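Local atomic coordinates of beta-galactosidase (Marinomonas sp. ef1, PDB entry 6Y2K), a protein that probably hydrolyses terminal beta-D-galactose residues from beta-galactosides, as a cold-active, hexameric glycoside hydrolase of family GH42. Residues 1-6 with 349-354; 163-168 with 188-193; 176-181 with 202-207; 263-268 with 312-317. All coordinates share one frame; numbering follows the deposited sequence.

How the interactions relate
The N-terminal strand 2-6 opens the barrel, and interaction 1 closes it against strand 348-352, so the other three contacts all lie inside its loop. Between the fourth and fifth barrel strands the chain makes a helical excursion that holds interactions 2 and 3. Their segments alternate along the chain, and the two contacts touch, tying helices 154-168, 171-178 and 205-233 to the loop between the last two; both also reach another subunit. Interaction 4 follows in series, joining the sixth and seventh strands. It adjoins interaction 1, since strands 310-315 and 348-352 are neighbours, whereas interactions 2 and 3 lie 39 to 47 Å from both, centre to centre.

Interaction 1: 1-6 with 349-354; sequences MKLGVC and VSYFRW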
# COMPACT_ATOMS: atom_id res chain seq x y z
N MET A 1 20.05 -27.09 -38.34
CA MET A 1 20.48 -25.81 -37.70
C MET A 1 21.06 -24.84 -38.72
O MET A 1 22.26 -24.57 -38.75
CB MET A 1 21.50 -26.09 -36.59
CG MET A 1 20.93 -26.96 -35.48
SD MET A 1 22.03 -27.08 -34.08
CE MET A 1 21.23 -28.38 -33.15
N LYS A 2 20.17 -24.31 -39.56
CA LYS A 2 20.54 -23.40 -40.65
C LYS A 2 19.86 -22.04 -40.48
O LYS A 2 18.83 -21.94 -39.82
CB LYS A 2 20.15 -24.02 -41.98
CG LYS A 2 20.89 -25.32 -42.26
CD LYS A 2 20.74 -25.74 -43.70
CE LYS A 2 21.64 -26.92 -44.02
NZ LYS A 2 21.15 -28.18 -43.40
N LEU A 3 20.45 -21.01 -41.09
CA LEU A 3 19.93 -19.65 -41.01
C LEU A 3 19.33 -19.19 -42.33
O LEU A 3 19.75 -19.61 -43.41
CB LEU A 3 21.04 -18.69 -40.59
CG LEU A 3 21.68 -18.94 -39.22
CD1 LEU A 3 22.70 -17.86 -38.96
CD2 LEU A 3 20.66 -18.98 -38.09
N GLY A 4 18.34 -18.30 -42.22
CA GLY A 4 17.63 -17.75 -43.37
C GLY A 4 17.31 -16.28 -43.20
O GLY A 4 17.52 -15.70 -42.13
N VAL A 5 16.78 -15.67 -44.25
CA VAL A 5 16.26 -14.31 -44.16
C VAL A 5 15.08 -14.08 -45.11
O VAL A 5 15.02 -14.67 -46.18
CB VAL A 5 17.39 -13.27 -44.37
CG1 VAL A 5 17.82 -13.20 -45.83
CG2 VAL A 5 16.96 -11.90 -43.86
N CYS A 6 14.14 -13.23 -44.68
CA CYS A 6 13.05 -12.76 -45.52
C CYS A 6 13.51 -11.50 -46.24
O CYS A 6 14.01 -10.57 -45.61
CB CYS A 6 11.81 -12.47 -44.67
SG CYS A 6 11.24 -13.91 -43.74
N VAL A 349 16.06 -21.25 -39.04
CA VAL A 349 15.57 -20.02 -38.43
C VAL A 349 15.82 -18.87 -39.40
O VAL A 349 16.98 -18.54 -39.70
CB VAL A 349 16.27 -19.73 -37.08
CG1 VAL A 349 15.95 -18.33 -36.56
CG2 VAL A 349 15.86 -20.79 -36.07
N SER A 350 14.74 -18.26 -39.89
CA SER A 350 14.81 -17.19 -40.87
C SER A 350 14.37 -15.87 -40.24
O SER A 350 13.31 -15.79 -39.61
CB SER A 350 13.95 -17.56 -42.10
OG SER A 350 13.67 -16.45 -42.93
N TYR A 351 15.19 -14.83 -40.40
CA TYR A 351 14.89 -13.52 -39.85
C TYR A 351 14.01 -12.71 -40.79
O TYR A 351 13.77 -13.11 -41.93
CB TYR A 351 16.18 -12.76 -39.55
CG TYR A 351 17.16 -13.52 -38.67
CD1 TYR A 351 16.98 -13.59 -37.30
CD2 TYR A 351 18.26 -14.16 -39.22
CE1 TYR A 351 17.86 -14.28 -36.50
CE2 TYR A 351 19.15 -14.86 -38.43
CZ TYR A 351 18.94 -14.91 -37.07
OH TYR A 351 19.83 -15.61 -36.27
N PHE A 352 13.53 -11.57 -40.31
CA PHE A 352 12.68 -10.70 -41.11
C PHE A 352 12.66 -9.28 -40.55
O PHE A 352 12.29 -9.05 -39.40
CB PHE A 352 11.25 -11.25 -41.17
CG PHE A 352 10.24 -10.27 -41.68
CD1 PHE A 352 9.83 -9.20 -40.90
CD2 PHE A 352 9.70 -10.41 -42.95
CE1 PHE A 352 8.90 -8.30 -41.37
CE2 PHE A 352 8.77 -9.51 -43.43
CZ PHE A 352 8.36 -8.45 -42.64
N ARG A 353 13.08 -8.32 -41.38
CA ARG A 353 13.52 -8.62 -42.74
C ARG A 353 15.02 -8.40 -42.89
O ARG A 353 15.72 -8.13 -41.92
CB ARG A 353 12.76 -7.75 -43.75
CG ARG A 353 12.27 -6.43 -43.18
CD ARG A 353 11.27 -5.76 -44.12
NE ARG A 353 11.89 -5.37 -45.38
CZ ARG A 353 11.23 -4.82 -46.40
NH1 ARG A 353 9.93 -4.59 -46.30
NH2 ARG A 353 11.87 -4.49 -47.51
N TRP A 354 15.51 -8.54 -44.12
CA TRP A 354 16.93 -8.36 -44.40
C TRP A 354 17.35 -6.91 -44.20
O TRP A 354 18.39 -6.64 -43.59
CB TRP A 354 17.25 -8.81 -45.83
CG TRP A 354 18.55 -8.29 -46.34
CD1 TRP A 354 18.74 -7.33 -47.30
CD2 TRP A 354 19.86 -8.69 -45.92
NE1 TRP A 354 20.08 -7.11 -47.50
CE2 TRP A 354 20.79 -7.93 -46.67
CE3 TRP A 354 20.34 -9.61 -44.99
CZ2 TRP A 354 22.17 -8.07 -46.51
CZ3 TRP A 354 21.71 -9.75 -44.83
CH2 TRP A 354 22.61 -8.98 -45.59
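The Phe352 ring meets Cys6 at its edge: Cys6 CB lies 3.4 Å from Phe352 CD2, and Cys6 SG sits near the ring plane, 5.2 Å from the centroid, as a sulfur-aromatic contact. One face of the same ring is covered by Arg353 CB, 4.0 Å above its centre, brought round by the cis peptide between Phe352 and Arg353. Val5 CG2 lies at the edge of the Trp354 ring, near its plane, and packs on Trp354 CA (3.6 Å). The Tyr351 ring is approached obliquely by Leu3, whose CD2 comes within 3.9 Å of Tyr351 OH, and by the Gly4 carbonyl. With CG anti to its carbonyl carbon (chi1 -54°), the Tyr351 ring lies on the side of helix 333-343, where its hydroxyl bonds Thr338. Leu3, Val5, Val349 and Tyr351 share this helix-facing side; Cys6, Ser350 and Phe352 point to the other, with Ser350 OG bonded to Met313 O.

The backbones run parallel in a ladder from Val349 N to Lys2 O through Gly4 N to Val349 O, Tyr351 N to Gly4 O (3.0 Å, 164° at the hydrogen) and Cys6 N to Tyr351 O (2.8 Å). Trp354 N then reaches Cys6 O beyond the cis peptide. Lacking a side chain, Gly4 allows its CA to come within 3.8 Å of Ser350 CA. First strand pairs with eighth, the closing seam of a TIM barrel, and a non-proline cis peptide after the eighth strand is a known feature of clan GH-A glycosidases.

Interaction 2: 163-168 with 188-193; sequences WLAEKY and RSFDEI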
# COMPACT_ATOMS: atom_id res chain seq x y z
N TRP A 163 -21.82 -26.52 -46.52
CA TRP A 163 -21.05 -27.29 -45.54
C TRP A 163 -21.96 -28.01 -44.54
O TRP A 163 -21.72 -29.17 -44.21
CB TRP A 163 -20.06 -26.35 -44.82
CG TRP A 163 -19.07 -26.99 -43.88
CD1 TRP A 163 -17.77 -27.33 -44.16
CD2 TRP A 163 -19.28 -27.31 -42.51
NE1 TRP A 163 -17.17 -27.86 -43.04
CE2 TRP A 163 -18.07 -27.86 -42.01
CE3 TRP A 163 -20.37 -27.20 -41.64
CZ2 TRP A 163 -17.93 -28.28 -40.69
CZ3 TRP A 163 -20.23 -27.62 -40.32
CH2 TRP A 163 -19.01 -28.16 -39.86
N LEU A 164 -23.01 -27.33 -44.08
CA LEU A 164 -23.99 -27.93 -43.16
C LEU A 164 -24.78 -29.09 -43.79
O LEU A 164 -25.03 -30.11 -43.12
CB LEU A 164 -24.96 -26.87 -42.62
CG LEU A 164 -24.39 -25.81 -41.67
CD1 LEU A 164 -25.43 -24.72 -41.47
CD2 LEU A 164 -23.98 -26.43 -40.34
N ALA A 165 -25.19 -28.93 -45.05
CA ALA A 165 -25.87 -30.00 -45.78
C ALA A 165 -24.99 -31.23 -45.92
O ALA A 165 -25.45 -32.36 -45.70
CB ALA A 165 -26.35 -29.52 -47.15
N GLU A 166 -23.71 -31.01 -46.23
CA GLU A 166 -22.72 -32.09 -46.32
C GLU A 166 -22.52 -32.82 -44.98
O GLU A 166 -22.44 -34.04 -44.95
CB GLU A 166 -21.39 -31.53 -46.85
CG GLU A 166 -20.27 -32.54 -47.08
CD GLU A 166 -20.63 -33.66 -48.05
OE1 GLU A 166 -21.36 -33.39 -49.04
OE2 GLU A 166 -20.18 -34.80 -47.82
N LYS A 167 -22.45 -32.07 -43.89
CA LYS A 167 -22.29 -32.67 -42.56
C LYS A 167 -23.52 -33.42 -42.08
O LYS A 167 -23.40 -34.55 -41.62
CB LYS A 167 -21.91 -31.60 -41.51
CG LYS A 167 -21.70 -32.17 -40.12
CD LYS A 167 -21.08 -31.16 -39.18
CE LYS A 167 -20.90 -31.76 -37.80
NZ LYS A 167 -20.13 -30.87 -36.89
N TYR A 168 -24.69 -32.80 -42.16
CA TYR A 168 -25.91 -33.34 -41.54
C TYR A 168 -26.86 -34.11 -42.47
O TYR A 168 -27.67 -34.92 -41.98
CB TYR A 168 -26.67 -32.21 -40.83
CG TYR A 168 -25.89 -31.66 -39.66
CD1 TYR A 168 -25.77 -32.40 -38.49
CD2 TYR A 168 -25.23 -30.43 -39.74
CE1 TYR A 168 -25.03 -31.92 -37.41
CE2 TYR A 168 -24.49 -29.95 -38.67
CZ TYR A 168 -24.39 -30.69 -37.51
OH TYR A 168 -23.66 -30.23 -36.44
N ARG A 188 -36.58 -24.79 -41.10
CA ARG A 188 -37.28 -25.62 -42.09
C ARG A 188 -36.35 -26.16 -43.18
O ARG A 188 -36.68 -27.15 -43.84
CB ARG A 188 -38.39 -24.81 -42.77
CG ARG A 188 -39.48 -24.30 -41.84
CD ARG A 188 -40.66 -23.78 -42.65
NE ARG A 188 -40.26 -22.71 -43.57
CZ ARG A 188 -40.98 -22.29 -44.61
NH1 ARG A 188 -42.18 -22.81 -44.88
NH2 ARG A 188 -40.51 -21.31 -45.38
N SER A 189 -35.23 -25.46 -43.40
CA SER A 189 -34.29 -25.82 -44.45
C SER A 189 -32.93 -25.19 -44.15
O SER A 189 -32.82 -24.27 -43.33
CB SER A 189 -34.79 -25.29 -45.80
OG SER A 189 -34.83 -23.86 -45.82
N PHE A 190 -31.89 -25.68 -44.81
CA PHE A 190 -30.56 -25.08 -44.65
C PHE A 190 -30.54 -23.62 -45.05
O PHE A 190 -29.84 -22.83 -44.41
CB PHE A 190 -29.50 -25.87 -45.40
CG PHE A 190 -29.29 -27.26 -44.86
CD1 PHE A 190 -28.74 -27.45 -43.61
CD2 PHE A 190 -29.65 -28.38 -45.61
CE1 PHE A 190 -28.54 -28.73 -43.10
CE2 PHE A 190 -29.46 -29.66 -45.11
CZ PHE A 190 -28.90 -29.83 -43.85
N ASP A 191 -31.33 -23.23 -46.06
CA ASP A 191 -31.34 -21.85 -46.57
C ASP A 191 -32.07 -20.84 -45.67
O ASP A 191 -32.11 -19.65 -45.97
CB ASP A 191 -31.91 -21.81 -48.00
CG ASP A 191 -31.00 -22.48 -49.02
OD1 ASP A 191 -29.80 -22.72 -48.72
OD2 ASP A 191 -31.48 -22.77 -50.13
N GLU A 192 -32.65 -21.32 -44.56
CA GLU A 192 -33.16 -20.43 -43.51
C GLU A 192 -32.07 -20.01 -42.51
O GLU A 192 -32.23 -19.03 -41.79
CB GLU A 192 -34.33 -21.05 -42.75
CG GLU A 192 -35.65 -21.03 -43.50
CD GLU A 192 -36.85 -21.38 -42.63
OE1 GLU A 192 -36.66 -21.95 -41.52
OE2 GLU A 192 -37.99 -21.08 -43.05
N ILE A 193 -30.97 -20.77 -42.47
CA ILE A 193 -29.93 -20.56 -41.47
C ILE A 193 -29.11 -19.33 -41.85
O ILE A 193 -28.73 -19.16 -43.01
CB ILE A 193 -29.01 -21.80 -41.33
CG1 ILE A 193 -29.84 -23.03 -40.87
CG2 ILE A 193 -27.90 -21.52 -40.33
CD1 ILE A 193 -29.10 -24.34 -40.89
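Apolar helix-to-loop packing joins the last turns of helix 154-168 to a single 3-10 turn, 190-192, in the long loop that leads to helix 205-233. Phe190 carries it. Its ring lies against the helix with Ala165 CA over one face, a CH-pi contact 3.8 Å from the centroid and 21° off the ring normal. Ala165 CB comes down on the same face, above Phe190 CE2, 3.7 Å away, and Leu164 CB approaches the same side of the ring at Phe190 CD1, 4.0 Å away. Tyr168 CB comes more distantly to the edge, near the ring plane. Phe190 CG is anti to the carbonyl carbon (chi1 -66°), which places the ring face against the helix backbone at Ala165. Beside it, Leu164 and Ile193 meet tip to tip, their CD1 atoms 3.7 Å apart.

No hydrogen bond crosses between 163-168 and 188-193. Segment 188-193 is instead held within itself: Arg188 N and Arg188 NE both donate to the Glu192 carboxylate, the latter as a salt bridge to Glu192 OE2 at 2.8 Å, and Ile193 N bonds Phe190 O.

Leu174 of helix 171-178 packs on Leu164, Phe190 and Ile193, completing the apolar cluster, and Tyr168 OH bonds Asp210 of helix 205-233. Thr45 and Lys79 of another subunit bond Arg188 and the Glu192 carbonyl.

Interaction 3: 176-181 with 202-207; sequences KAWGNV and EANPSH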
# COMPACT_ATOMS: atom_id res chain seq x y z
N LYS A 176 -31.77 -31.44 -34.53
CA LYS A 176 -31.58 -32.35 -33.42
C LYS A 176 -30.19 -32.18 -32.78
O LYS A 176 -30.07 -32.13 -31.55
CB LYS A 176 -31.78 -33.80 -33.85
CG LYS A 176 -31.96 -34.75 -32.68
CD LYS A 176 -31.91 -36.22 -33.11
CE LYS A 176 -31.81 -37.13 -31.90
NZ LYS A 176 -31.83 -38.56 -32.31
N ALA A 177 -29.16 -32.12 -33.62
CA ALA A 177 -27.78 -31.92 -33.17
C ALA A 177 -27.54 -30.59 -32.44
O ALA A 177 -26.80 -30.55 -31.45
CB ALA A 177 -26.82 -32.07 -34.34
N TRP A 178 -28.16 -29.51 -32.92
CA TRP A 178 -28.02 -28.17 -32.32
C TRP A 178 -28.97 -27.91 -31.13
O TRP A 178 -28.80 -26.92 -30.41
CB TRP A 178 -28.28 -27.08 -33.38
CG TRP A 178 -27.24 -26.91 -34.44
CD1 TRP A 178 -26.25 -27.79 -34.80
CD2 TRP A 178 -27.10 -25.79 -35.32
NE1 TRP A 178 -25.49 -27.26 -35.82
CE2 TRP A 178 -26.00 -26.04 -36.17
CE3 TRP A 178 -27.79 -24.57 -35.46
CZ2 TRP A 178 -25.58 -25.13 -37.14
CZ3 TRP A 178 -27.38 -23.67 -36.44
CH2 TRP A 178 -26.29 -23.96 -37.27
N GLY A 179 -29.99 -28.76 -30.96
CA GLY A 179 -31.02 -28.53 -29.94
C GLY A 179 -31.90 -27.31 -30.22
O GLY A 179 -32.27 -26.57 -29.30
N ASN A 180 -32.28 -27.14 -31.49
CA ASN A 180 -32.97 -25.92 -31.94
C ASN A 180 -34.43 -25.80 -31.48
O ASN A 180 -35.07 -24.78 -31.76
CB ASN A 180 -32.86 -25.76 -33.46
CG ASN A 180 -31.48 -25.30 -33.91
OD1 ASN A 180 -30.72 -24.69 -33.14
ND2 ASN A 180 -31.14 -25.58 -35.18
N VAL A 181 -34.95 -26.82 -30.79
CA VAL A 181 -36.20 -26.65 -30.03
C VAL A 181 -36.09 -25.49 -29.02
O VAL A 181 -37.07 -24.76 -28.78
CB VAL A 181 -36.61 -27.96 -29.32
CG1 VAL A 181 -35.62 -28.36 -28.23
CG2 VAL A 181 -38.03 -27.84 -28.76
N GLU A 202 -26.86 -13.85 -27.41
CA GLU A 202 -26.03 -15.05 -27.67
C GLU A 202 -26.65 -16.06 -28.66
O GLU A 202 -27.75 -16.56 -28.43
CB GLU A 202 -25.71 -15.78 -26.36
CG GLU A 202 -24.64 -16.85 -26.51
CD GLU A 202 -24.36 -17.64 -25.25
OE1 GLU A 202 -25.14 -17.55 -24.27
OE2 GLU A 202 -23.35 -18.38 -25.26
N ALA A 203 -25.90 -16.37 -29.72
CA ALA A 203 -26.29 -17.40 -30.69
C ALA A 203 -26.05 -18.79 -30.10
O ALA A 203 -25.31 -18.94 -29.12
CB ALA A 203 -25.52 -17.24 -32.00
N ASN A 204 -26.67 -19.80 -30.69
CA ASN A 204 -26.53 -21.18 -30.21
C ASN A 204 -25.05 -21.55 -30.27
O ASN A 204 -24.42 -21.34 -31.31
CB ASN A 204 -27.36 -22.13 -31.09
CG ASN A 204 -27.45 -23.55 -30.55
OD1 ASN A 204 -26.64 -23.98 -29.73
ND2 ASN A 204 -28.43 -24.30 -31.05
N PRO A 205 -24.47 -22.08 -29.17
CA PRO A 205 -23.07 -22.50 -29.27
C PRO A 205 -22.78 -23.55 -30.36
O PRO A 205 -21.67 -23.58 -30.89
CB PRO A 205 -22.75 -23.03 -27.87
CG PRO A 205 -24.08 -23.29 -27.22
CD PRO A 205 -24.97 -22.22 -27.78
N SER A 206 -23.77 -24.40 -30.68
CA SER A 206 -23.65 -25.38 -31.78
C SER A 206 -23.50 -24.69 -33.13
O SER A 206 -22.72 -25.12 -33.97
CB SER A 206 -24.87 -26.30 -31.83
OG SER A 206 -25.09 -26.95 -30.59
N HIS A 207 -24.28 -23.64 -33.31
CA HIS A 207 -24.25 -22.77 -34.49
C HIS A 207 -22.88 -22.11 -34.64
O HIS A 207 -22.28 -22.14 -35.72
CB HIS A 207 -25.38 -21.73 -34.33
CG HIS A 207 -25.56 -20.80 -35.49
ND1 HIS A 207 -26.46 -19.75 -35.44
CD2 HIS A 207 -24.98 -20.75 -36.71
CE1 HIS A 207 -26.42 -19.10 -36.58
NE2 HIS A 207 -25.54 -19.68 -37.37
O HOH W 1 -26.48 -27.28 -28.17
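Aromatic and CH-pi packing carries the apolar half of this contact, in which Trp178 lays one indole face along the first turn of helix 205-233. Ser206 CB stands over the five-membered ring, 3.8 Å from its centroid, and His207 CA over the six-membered ring at 3.7 Å. The imidazole of His207 follows on the same side: its plane is only 20° from that of the indole, but the two are displaced, with the centroids of Trp178's six-membered ring and His207 4.9 Å apart, leaving little overlap. The His207 side chain leaves with CG anti to the backbone N (chi1 -177°), its CB reaching 3.5 Å from Trp178 CZ3. Outside the contact, Trp178 NE1 bonds Asp210 and His207 NE2 the Glu194 carbonyl.

Hydrogen bonds gather on the Asn204 amide. Asn204 ND2 gives an almost straight bond to Trp178 O (2.7 Å, 174°) and a more bent one to Asn180 OD1 (3.1 Å), both acceptors lying near the amide plane; the Asn180 amide nitrogen in turn bonds Asn175 OD1. The remaining amide atom, Asn204 OD1, accepts from Ser206 N at 3.1 Å.

Water adds one bridge, a molecule that donates to Trp178 O and to Ser206 OG; Ser206 OG also bonds the Thr503 carbonyl.

One asparagine thus serves two helix ends where Gly179, with positive phi, turns the chain away from helix 171-178: it is an asparagine N-cap of helix 205-233 whose amide also holds the C-terminal end of the preceding helix.

Interaction 4: 263-268 with 312-317; sequences SWDSYP and IMEQQP
Strands 261-266 and 310-315 run parallel, with Ser266 N bonded to Glu314 O (2.8 Å) and Gln316 N to Ser266 O, but the ladder is disturbed at Met313, where the strand bends and Trp264 O receives weak bonds from both Met313 N and Glu314 N. Asp265 and Glu314 project on the same side, their carboxylates stacked with planes 11° apart and Asp265 OD2 3.3 Å from Glu314 OE2. Tyr267 OH donates to Glu314 OE1 at 2.7 Å, meeting the anti side of the carboxylate, while Arg33 forms a salt bridge to Glu314 OE2. These are the sixth and seventh strands of the TIM barrel; Glu314, near Asn141 and Glu142, stands at the end of the seventh, where clan GH-A enzymes carry their nucleophile, and is probably that residue. A glycerol, probably from the crystallisation liquor, lies about 3 Å from the Tyr267 side chain. On the other side, Trp264 and Ile312 lie side by side, Trp264 NE1 bonds His299, and a water joins Ser266 OG to Gln315 NE2. Gln316, extended beyond CG, runs past Pro268, its OE1 bonded to Leu269 N and its NE2 to the Gly318 carbonyl, while Gln316 CB packs 3.7 Å from Tyr267 CD1.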
# COMPACT_ATOMS: atom_id res chain seq x y z
N SER A 263 6.07 -23.84 -40.46
CA SER A 263 6.92 -22.73 -40.06
C SER A 263 6.09 -21.74 -39.28
O SER A 263 4.86 -21.74 -39.37
CB SER A 263 7.56 -22.04 -41.26
OG SER A 263 6.64 -21.29 -42.02
N TRP A 264 6.75 -20.90 -38.49
CA TRP A 264 6.04 -19.87 -37.75
C TRP A 264 6.85 -18.62 -37.51
O TRP A 264 8.06 -18.58 -37.76
CB TRP A 264 5.42 -20.44 -36.46
CG TRP A 264 6.33 -20.52 -35.30
CD1 TRP A 264 7.35 -21.41 -35.13
CD2 TRP A 264 6.30 -19.70 -34.13
NE1 TRP A 264 7.97 -21.18 -33.91
CE2 TRP A 264 7.34 -20.14 -33.28
CE3 TRP A 264 5.47 -18.65 -33.71
CZ2 TRP A 264 7.59 -19.55 -32.04
CZ3 TRP A 264 5.73 -18.05 -32.47
CH2 TRP A 264 6.77 -18.51 -31.65
N ASP A 265 6.14 -17.58 -37.07
CA ASP A 265 6.65 -16.23 -37.03
C ASP A 265 6.69 -15.76 -35.57
O ASP A 265 5.64 -15.52 -34.97
CB ASP A 265 5.75 -15.33 -37.89
CG ASP A 265 5.71 -15.77 -39.36
OD1 ASP A 265 6.60 -16.52 -39.78
OD2 ASP A 265 4.80 -15.35 -40.11
N SER A 266 7.91 -15.65 -35.04
CA SER A 266 8.16 -15.43 -33.62
C SER A 266 8.64 -14.01 -33.35
O SER A 266 9.73 -13.61 -33.78
CB SER A 266 9.21 -16.41 -33.09
OG SER A 266 9.42 -16.20 -31.70
N TYR A 267 7.82 -13.27 -32.61
CA TYR A 267 8.14 -11.92 -32.22
C TYR A 267 7.93 -11.79 -30.71
O TYR A 267 6.93 -11.22 -30.27
CB TYR A 267 7.28 -10.94 -33.00
CG TYR A 267 7.51 -11.00 -34.49
CD1 TYR A 267 8.59 -10.33 -35.07
CD2 TYR A 267 6.66 -11.71 -35.33
CE1 TYR A 267 8.82 -10.37 -36.43
CE2 TYR A 267 6.87 -11.76 -36.70
CZ TYR A 267 7.95 -11.09 -37.25
OH TYR A 267 8.17 -11.11 -38.60
N PRO A 268 8.88 -12.32 -29.91
CA PRO A 268 8.71 -12.43 -28.46
C PRO A 268 8.40 -11.13 -27.72
O PRO A 268 7.65 -11.16 -26.74
CB PRO A 268 10.05 -13.00 -27.99
CG PRO A 268 10.58 -13.71 -29.18
CD PRO A 268 10.22 -12.80 -30.31
N ILE A 312 11.35 -21.71 -38.37
CA ILE A 312 10.89 -20.38 -38.00
C ILE A 312 11.08 -19.55 -39.27
O ILE A 312 12.21 -19.27 -39.66
CB ILE A 312 11.69 -19.78 -36.81
CG1 ILE A 312 11.21 -20.38 -35.47
CG2 ILE A 312 11.49 -18.26 -36.73
CD1 ILE A 312 11.32 -21.88 -35.33
N MET A 313 9.98 -19.20 -39.93
CA MET A 313 10.04 -18.41 -41.17
C MET A 313 10.37 -16.95 -40.91
O MET A 313 11.00 -16.32 -41.74
CB MET A 313 8.72 -18.50 -41.93
CG MET A 313 8.76 -17.94 -43.34
SD MET A 313 9.84 -18.93 -44.41
CE MET A 313 8.76 -20.30 -44.75
N GLU A 314 9.92 -16.41 -39.77
CA GLU A 314 10.15 -15.01 -39.41
C GLU A 314 10.57 -14.90 -37.94
O GLU A 314 9.78 -15.18 -37.04
CB GLU A 314 8.89 -14.16 -39.65
CG GLU A 314 8.33 -14.18 -41.07
CD GLU A 314 7.06 -13.36 -41.24
OE1 GLU A 314 6.72 -12.59 -40.32
OE2 GLU A 314 6.39 -13.48 -42.30
N GLN A 315 11.82 -14.50 -37.71
CA GLN A 315 12.35 -14.30 -36.36
C GLN A 315 12.62 -12.82 -36.11
O GLN A 315 13.30 -12.16 -36.92
CB GLN A 315 13.66 -15.08 -36.17
CG GLN A 315 14.25 -15.02 -34.77
CD GLN A 315 13.32 -15.62 -33.72
OE1 GLN A 315 13.01 -16.81 -33.77
NE2 GLN A 315 12.88 -14.79 -32.77
N GLN A 316 12.11 -12.31 -34.99
CA GLN A 316 12.36 -10.92 -34.59
C GLN A 316 13.87 -10.65 -34.52
O GLN A 316 14.57 -11.40 -33.87
CB GLN A 316 11.74 -10.62 -33.22
CG GLN A 316 11.86 -9.16 -32.81
CD GLN A 316 10.96 -8.75 -31.65
OE1 GLN A 316 10.19 -9.55 -31.09
NE2 GLN A 316 11.06 -7.48 -31.27
N PRO A 317 14.35 -9.59 -35.20
CA PRO A 317 15.77 -9.20 -35.19
C PRO A 317 16.08 -7.91 -34.43
O PRO A 317 17.26 -7.54 -34.29
CB PRO A 317 16.04 -8.97 -36.68
CG PRO A 317 14.78 -8.29 -37.13
CD PRO A 317 13.66 -8.91 -36.32
O HOH W 2 11.64 -16.60 -30.47